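Local atomic coordinates of digeranylgeranylglycerophospholipid reductase (Sulfolobus acidocaldarius, PDB entry 4OPC), a protein that uses FAD to reduce the double bonds of the geranylgeranyl chains of archaeal membrane lipids, giving saturated archaeols. Residues A[33-38]-A[116-121]; A[120-125]-A[139-144]. All blocks are in the same frame, centred on the assembly; numbering follows the deposited sequence. Where two conformers were deposited one is given.

Contact 1: residues A[33-38]-A[116-121]; sequences LLVDSK and EIWDLT. With FDA (dihydroflavine-adenine dinucleotide), chain B.
L33-V35 pairs in parallel with E116-W118, the short strand axes 4.7 Å apart and 22° off parallel. E116 O takes the amide of L34, L34 O takes that of W118, and W118 O takes that of D36. On the face shared by L33, V35, E116 and W118, L33 CD1 sits 3.5 Å from the centroid of the five-membered ring of W118, a CH-pi contact almost on the ring normal. L33 CD2 lies over the six-membered part. In one deposited conformer of E116, the indole is held at its edge: NE1 bonds OE2 from above the carboxylate plane, while OE1 bonds Y7. This is the Rossmann-type FAD fold, and D36 stands just past its second strand, at the place of the classic ribose-binding acidic residue. CG of D36 is anti to the backbone N (chi1 -162°), which swings the carboxylate toward the ribose, and each oxygen accepts one ribose hydroxyl. OD1 takes FDA O2B at 2.8 Å and OD2 takes O3B at 2.6 Å. OD1 also closes an Asx turn with K38 N, through its anti lone pair. D36 O receives T121 N at 2.9 Å. V35 CG1 packs on T121 CG2 at 3.8 Å.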
# COMPACT_ATOMS: atom_id res chain seq x y z
N LEU A 33 11.10 -16.80 13.14
CA LEU A 33 10.67 -15.93 14.22
C LEU A 33 10.07 -14.67 13.64
O LEU A 33 10.68 -14.03 12.78
CB LEU A 33 11.87 -15.54 15.10
CG LEU A 33 11.57 -14.55 16.23
CD1 LEU A 33 10.56 -15.11 17.22
CD2 LEU A 33 12.86 -14.14 16.94
N LEU A 34 8.88 -14.31 14.11
CA LEU A 34 8.33 -12.99 13.79
C LEU A 34 8.24 -12.18 15.07
O LEU A 34 7.83 -12.70 16.12
CB LEU A 34 6.96 -13.12 13.13
CG LEU A 34 6.22 -11.84 12.70
CD1 LEU A 34 5.35 -12.14 11.49
CD2 LEU A 34 5.36 -11.26 13.82
N VAL A 35 8.62 -10.91 14.99
CA VAL A 35 8.50 -10.01 16.13
C VAL A 35 7.65 -8.80 15.76
O VAL A 35 7.60 -8.39 14.60
CB VAL A 35 9.89 -9.52 16.62
CG1 VAL A 35 10.76 -10.71 17.06
CG2 VAL A 35 10.61 -8.68 15.56
N ASP A 36 6.96 -8.25 16.74
CA ASP A 36 6.27 -6.98 16.56
C ASP A 36 6.35 -6.19 17.85
O ASP A 36 6.20 -6.75 18.95
CB ASP A 36 4.81 -7.20 16.15
CG ASP A 36 4.20 -5.95 15.54
OD1 ASP A 36 3.95 -4.99 16.29
OD2 ASP A 36 3.99 -5.94 14.31
N SER A 37 6.59 -4.88 17.74
CA SER A 37 6.67 -4.00 18.89
C SER A 37 5.36 -3.91 19.68
O SER A 37 5.38 -3.59 20.87
CB SER A 37 7.05 -2.59 18.45
OG SER A 37 8.32 -2.58 17.83
N LYS A 38 4.24 -4.18 19.03
CA LYS A 38 2.93 -4.07 19.69
C LYS A 38 2.62 -5.29 20.54
O LYS A 38 3.08 -6.39 20.23
CB LYS A 38 1.83 -3.91 18.64
CG LYS A 38 1.86 -2.57 17.93
CD LYS A 38 0.84 -2.53 16.79
CE LYS A 38 0.89 -1.18 16.09
NZ LYS A 38 -0.17 -1.06 15.06
N GLU A 116 7.38 -19.01 15.25
CA GLU A 116 7.47 -18.44 16.59
C GLU A 116 7.18 -16.95 16.53
O GLU A 116 7.62 -16.27 15.60
CB GLU A 116 8.86 -18.69 17.18
CG GLU A 116 8.98 -18.29 18.64
CD GLU A 116 10.25 -18.79 19.30
OE1 GLU A 116 11.13 -19.31 18.60
OE2 GLU A 116 10.35 -18.65 20.54
N ILE A 117 6.42 -16.44 17.50
CA ILE A 117 6.04 -15.03 17.53
C ILE A 117 6.33 -14.41 18.89
O ILE A 117 5.88 -14.92 19.91
CB ILE A 117 4.55 -14.84 17.23
CG1 ILE A 117 4.22 -15.45 15.86
CG2 ILE A 117 4.16 -13.36 17.30
CD1 ILE A 117 2.78 -15.27 15.43
N TRP A 118 7.09 -13.32 18.89
CA TRP A 118 7.31 -12.54 20.11
C TRP A 118 6.69 -11.16 19.95
O TRP A 118 7.14 -10.36 19.12
CB TRP A 118 8.80 -12.39 20.41
CG TRP A 118 9.60 -13.67 20.58
CD1 TRP A 118 9.11 -14.94 20.69
CD2 TRP A 118 11.02 -13.77 20.63
NE1 TRP A 118 10.15 -15.83 20.80
CE2 TRP A 118 11.34 -15.14 20.77
CE3 TRP A 118 12.06 -12.84 20.57
CZ2 TRP A 118 12.65 -15.60 20.85
CZ3 TRP A 118 13.37 -13.30 20.64
CH2 TRP A 118 13.65 -14.66 20.78
N ASP A 119 5.65 -10.89 20.73
CA ASP A 119 5.05 -9.56 20.76
C ASP A 119 5.81 -8.67 21.74
O ASP A 119 6.70 -9.12 22.48
CB ASP A 119 3.55 -9.62 21.08
CG ASP A 119 3.26 -9.95 22.55
OD1 ASP A 119 4.08 -10.63 23.20
OD2 ASP A 119 2.18 -9.57 23.05
N LEU A 120 5.44 -7.39 21.74
CA LEU A 120 6.13 -6.37 22.55
C LEU A 120 7.65 -6.44 22.37
O LEU A 120 8.41 -6.18 23.31
CB LEU A 120 5.74 -6.45 24.03
CG LEU A 120 5.52 -5.09 24.70
CD1 LEU A 120 4.28 -4.36 24.14
CD2 LEU A 120 5.43 -5.23 26.22
N THR A 121 8.08 -6.79 21.16
CA THR A 121 9.49 -7.00 20.87
C THR A 121 9.91 -6.17 19.67
O THR A 121 9.31 -6.27 18.61
CB THR A 121 9.79 -8.49 20.62
OG1 THR A 121 9.49 -9.22 21.81
CG2 THR A 121 11.26 -8.70 20.29
PA FDA B . 1.82 -1.99 9.15
O1A FDA B . 2.19 -0.60 9.49
O2A FDA B . 0.35 -2.37 9.20
O5B FDA B . 2.60 -2.98 10.11
C5B FDA B . 3.97 -2.72 10.47
C4B FDA B . 4.23 -3.43 11.78
O4B FDA B . 5.64 -3.37 12.08
C3B FDA B . 3.50 -2.84 12.99
O3B FDA B . 2.65 -3.82 13.59
C2B FDA B . 4.63 -2.33 13.89
O2B FDA B . 4.33 -2.46 15.28
C1B FDA B . 5.79 -3.22 13.48
N9A FDA B . 7.14 -2.70 13.69
C8A FDA B . 7.67 -1.55 13.15
N7A FDA B . 8.94 -1.37 13.44
C5A FDA B . 9.26 -2.48 14.21
C6A FDA B . 10.47 -2.92 14.78
N6A FDA B . 11.64 -2.28 14.63
N1A FDA B . 10.47 -4.10 15.43
C2A FDA B . 9.31 -4.76 15.55
N3A FDA B . 8.12 -4.47 15.02
C4A FDA B . 8.17 -3.32 14.33
N1 FDA B . -5.14 -0.11 2.47
C2 FDA B . -6.15 -0.91 2.00
O2 FDA B . -5.91 -1.95 1.40
N3 FDA B . -7.44 -0.52 2.26
C4 FDA B . -7.85 0.65 2.85
O4 FDA B . -9.03 0.81 3.15
C4X FDA B . -6.78 1.48 3.26
N5 FDA B . -7.05 2.66 3.88
C5X FDA B . -6.06 3.32 4.58
C6 FDA B . -6.38 4.36 5.45
C7 FDA B . -5.42 4.98 6.23
C7M FDA B . -5.84 6.01 7.24
C8 FDA B . -4.08 4.58 6.11
C8M FDA B . -3.02 5.19 7.00
C9 FDA B . -3.75 3.56 5.23
C9A FDA B . -4.72 2.91 4.48
N10 FDA B . -4.43 1.83 3.61
C10 FDA B . -5.46 1.07 3.11
C1' FDA B . -3.05 1.31 3.47
C2' FDA B . -2.85 0.07 4.36
O2' FDA B . -3.38 0.30 5.67
C3' FDA B . -1.36 -0.26 4.50
O3' FDA B . -0.78 -0.24 3.20
C4' FDA B . -1.04 -1.63 5.10
O4' FDA B . -1.78 -1.87 6.29
C5' FDA B . 0.44 -1.78 5.36
O5' FDA B . 0.70 -3.04 6.02
P FDA B . 2.16 -3.36 6.56
O1P FDA B . 2.10 -4.71 7.16
O2P FDA B . 3.22 -3.10 5.50
O3P FDA B . 2.44 -2.25 7.68

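Contact 2: residues A[120-125]-A[139-144]; sequences LTTAMK and FNRRTN. With FDA (dihydroflavine-adenine dinucleotide), chain B.
F139 exchanges two backbone bonds with T122: its N gives to T122 O at 2.9 Å, and its O takes T122 N at 3.0 Å. The pair is antiparallel and hydrogen-bonded. The CB of F139 meets M124 CG at 4.1 Å, the two side chains running side by side, and M124 CE lies at the ring edge. N140 faces T121 in the next, non-hydrogen-bonded pair, where the CA atoms come to 4.2 Å. T121 OG1 rests 3.3 Å from N140 CG, a contact without a bond; this hydroxyl gives to D119 O. These strands form the beta hairpin 121-129/132-140, and the N140 side chain shapes the turn that follows. With CG anti to the backbone N (chi1 -177°), OD1 accepts R142 N in its carbonyl plane and T143 N from above that plane, an Asx turn widened to an Asx motif. Without OD1, as with an alanine here, the amides of R142 and T143 lose their shared acceptor, and the turn would probably be less firmly set. R141 N bonds L120 O, and its CB packs 3.7 Å from L120 CD2. In one deposited conformer, its extended chain carries the guanidinium back along the hairpin, where F139 CD2 lies over the centre of one face. A water in the guanidinium plane then accepts from NH1; it also bonds T122 OG1, itself hydrogen-bonded to S37 OG, and weakly L120 O. M124 CE touches NH1 at the edge. R142 packs CG on L120 CB, and the bend at chi2 (-53°) turns CD and NE back toward the same atom; its NH2 forms a salt bridge with D119. On the other strand, A123 N gives to FDA N1A at 3.0 Å, and A123 O takes N6A of the adenine.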
# COMPACT_ATOMS: atom_id res chain seq x y z
N LEU A 120 5.44 -7.39 21.74
CA LEU A 120 6.13 -6.37 22.55
C LEU A 120 7.65 -6.44 22.37
O LEU A 120 8.41 -6.18 23.31
CB LEU A 120 5.74 -6.45 24.03
CG LEU A 120 5.52 -5.09 24.70
CD1 LEU A 120 4.28 -4.36 24.14
CD2 LEU A 120 5.43 -5.23 26.22
N THR A 121 8.08 -6.79 21.16
CA THR A 121 9.49 -7.00 20.87
C THR A 121 9.91 -6.17 19.67
O THR A 121 9.31 -6.27 18.61
CB THR A 121 9.79 -8.49 20.62
OG1 THR A 121 9.49 -9.22 21.81
CG2 THR A 121 11.26 -8.70 20.29
N THR A 122 10.92 -5.34 19.87
CA THR A 122 11.37 -4.43 18.83
C THR A 122 12.74 -4.83 18.31
O THR A 122 13.67 -5.09 19.09
CB THR A 122 11.43 -2.99 19.37
OG1 THR A 122 10.14 -2.61 19.87
CG2 THR A 122 11.85 -2.02 18.28
N ALA A 123 12.87 -4.90 16.99
CA ALA A 123 14.19 -5.04 16.38
C ALA A 123 14.86 -3.67 16.43
O ALA A 123 14.43 -2.73 15.78
CB ALA A 123 14.08 -5.57 14.96
N MET A 124 15.90 -3.57 17.25
CA MET A 124 16.54 -2.31 17.55
C MET A 124 17.63 -1.95 16.57
O MET A 124 17.81 -0.78 16.25
CB MET A 124 17.13 -2.34 18.96
CG MET A 124 16.06 -2.27 20.05
SD MET A 124 15.09 -0.74 19.95
CE MET A 124 14.07 -0.85 21.42
N LYS A 125 18.38 -2.94 16.12
CA LYS A 125 19.41 -2.64 15.13
C LYS A 125 19.78 -3.87 14.33
O LYS A 125 19.67 -5.00 14.81
CB LYS A 125 20.64 -2.01 15.76
CG LYS A 125 21.46 -2.94 16.58
CD LYS A 125 22.70 -2.23 17.13
CE LYS A 125 23.39 -3.07 18.19
NZ LYS A 125 24.65 -2.44 18.68
N PHE A 139 14.94 -6.22 21.41
CA PHE A 139 14.59 -5.98 22.80
C PHE A 139 13.17 -6.46 23.05
O PHE A 139 12.20 -5.90 22.52
CB PHE A 139 14.73 -4.50 23.18
CG PHE A 139 14.52 -4.24 24.63
CD1 PHE A 139 15.01 -5.13 25.57
CD2 PHE A 139 13.83 -3.14 25.06
CE1 PHE A 139 14.81 -4.91 26.92
CE2 PHE A 139 13.63 -2.91 26.41
CZ PHE A 139 14.12 -3.80 27.33
N ASN A 140 13.06 -7.54 23.83
CA ASN A 140 11.79 -8.15 24.17
C ASN A 140 11.31 -7.54 25.48
O ASN A 140 11.89 -7.79 26.53
CB ASN A 140 12.00 -9.66 24.32
CG ASN A 140 10.72 -10.42 24.60
OD1 ASN A 140 9.78 -9.91 25.21
ND2 ASN A 140 10.68 -11.68 24.17
N ARG A 141 10.26 -6.74 25.41
CA ARG A 141 9.73 -6.04 26.58
C ARG A 141 8.76 -6.87 27.42
O ARG A 141 8.31 -6.42 28.47
CB ARG A 141 9.10 -4.70 26.19
CG ARG A 141 10.12 -3.61 25.94
CD ARG A 141 9.44 -2.28 25.67
NE ARG A 141 10.41 -1.18 25.66
CZ ARG A 141 11.16 -0.86 24.62
NH1 ARG A 141 11.07 -1.55 23.48
NH2 ARG A 141 12.01 0.16 24.70
N ARG A 142 8.42 -8.06 26.94
CA ARG A 142 7.69 -9.03 27.77
C ARG A 142 8.62 -9.67 28.78
O ARG A 142 8.31 -9.73 29.96
CB ARG A 142 7.06 -10.15 26.93
CG ARG A 142 5.91 -9.74 26.03
CD ARG A 142 4.82 -9.00 26.79
NE ARG A 142 3.58 -8.96 26.01
CZ ARG A 142 2.46 -8.41 26.44
NH1 ARG A 142 2.41 -7.81 27.62
NH2 ARG A 142 1.37 -8.44 25.69
N THR A 143 9.76 -10.15 28.30
CA THR A 143 10.72 -10.84 29.16
C THR A 143 11.80 -9.90 29.67
O THR A 143 12.64 -10.30 30.49
CB THR A 143 11.39 -11.99 28.42
OG1 THR A 143 12.14 -11.47 27.31
CG2 THR A 143 10.36 -12.97 27.88
N ASN A 144 11.79 -8.65 29.20
CA ASN A 144 12.80 -7.67 29.56
C ASN A 144 14.23 -8.16 29.25
O ASN A 144 15.11 -8.10 30.11
CB ASN A 144 12.67 -7.28 31.03
CG ASN A 144 13.49 -6.06 31.38
OD1 ASN A 144 13.72 -5.19 30.54
ND2 ASN A 144 13.96 -5.99 32.62
PA FDA B . 1.82 -1.99 9.15
O1A FDA B . 2.19 -0.60 9.49
O2A FDA B . 0.35 -2.37 9.20
O5B FDA B . 2.60 -2.98 10.11
C5B FDA B . 3.97 -2.72 10.47
C4B FDA B . 4.23 -3.43 11.78
O4B FDA B . 5.64 -3.37 12.08
C3B FDA B . 3.50 -2.84 12.99
O3B FDA B . 2.65 -3.82 13.59
C2B FDA B . 4.63 -2.33 13.89
O2B FDA B . 4.33 -2.46 15.28
C1B FDA B . 5.79 -3.22 13.48
N9A FDA B . 7.14 -2.70 13.69
C8A FDA B . 7.67 -1.55 13.15
N7A FDA B . 8.94 -1.37 13.44
C5A FDA B . 9.26 -2.48 14.21
C6A FDA B . 10.47 -2.92 14.78
N6A FDA B . 11.64 -2.28 14.63
N1A FDA B . 10.47 -4.10 15.43
C2A FDA B . 9.31 -4.76 15.55
N3A FDA B . 8.12 -4.47 15.02
C4A FDA B . 8.17 -3.32 14.33
N1 FDA B . -5.14 -0.11 2.47
C2 FDA B . -6.15 -0.91 2.00
O2 FDA B . -5.91 -1.95 1.40
N3 FDA B . -7.44 -0.52 2.26
C4 FDA B . -7.85 0.65 2.85
O4 FDA B . -9.03 0.81 3.15
C4X FDA B . -6.78 1.48 3.26
N5 FDA B . -7.05 2.66 3.88
C5X FDA B . -6.06 3.32 4.58
C6 FDA B . -6.38 4.36 5.45
C7 FDA B . -5.42 4.98 6.23
C7M FDA B . -5.84 6.01 7.24
C8 FDA B . -4.08 4.58 6.11
C8M FDA B . -3.02 5.19 7.00
C9 FDA B . -3.75 3.56 5.23
C9A FDA B . -4.72 2.91 4.48
N10 FDA B . -4.43 1.83 3.61
C10 FDA B . -5.46 1.07 3.11
C1' FDA B . -3.05 1.31 3.47
C2' FDA B . -2.85 0.07 4.36
O2' FDA B . -3.38 0.30 5.67
C3' FDA B . -1.36 -0.26 4.50
O3' FDA B . -0.78 -0.24 3.20
C4' FDA B . -1.04 -1.63 5.10
O4' FDA B . -1.78 -1.87 6.29
C5' FDA B . 0.44 -1.78 5.36
O5' FDA B . 0.70 -3.04 6.02
P FDA B . 2.16 -3.36 6.56
O1P FDA B . 2.10 -4.71 7.16
O2P FDA B . 3.22 -3.10 5.50
O3P FDA B . 2.44 -2.25 7.68
O HOH W 1 9.49 -3.67 22.36

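Contact 1 is the more buried of the two and belongs to the FAD-binding sheet, where 116-118 is an outermost strand. Contact 2 lies nearer the surface, in the hairpin of the four-stranded sheet. L120 and T121 are common to both, because the chain passes from one sheet directly into the other. Contact 1 is parallel and contacts the ribose through an acidic side chain; contact 2 is antiparallel and reads the adenine edge through backbone atoms. Aliphatic and indole packing fills one, while arginines and a water mark the other. The two also touch through polar side chains, S37 with T122 and D119 with R142.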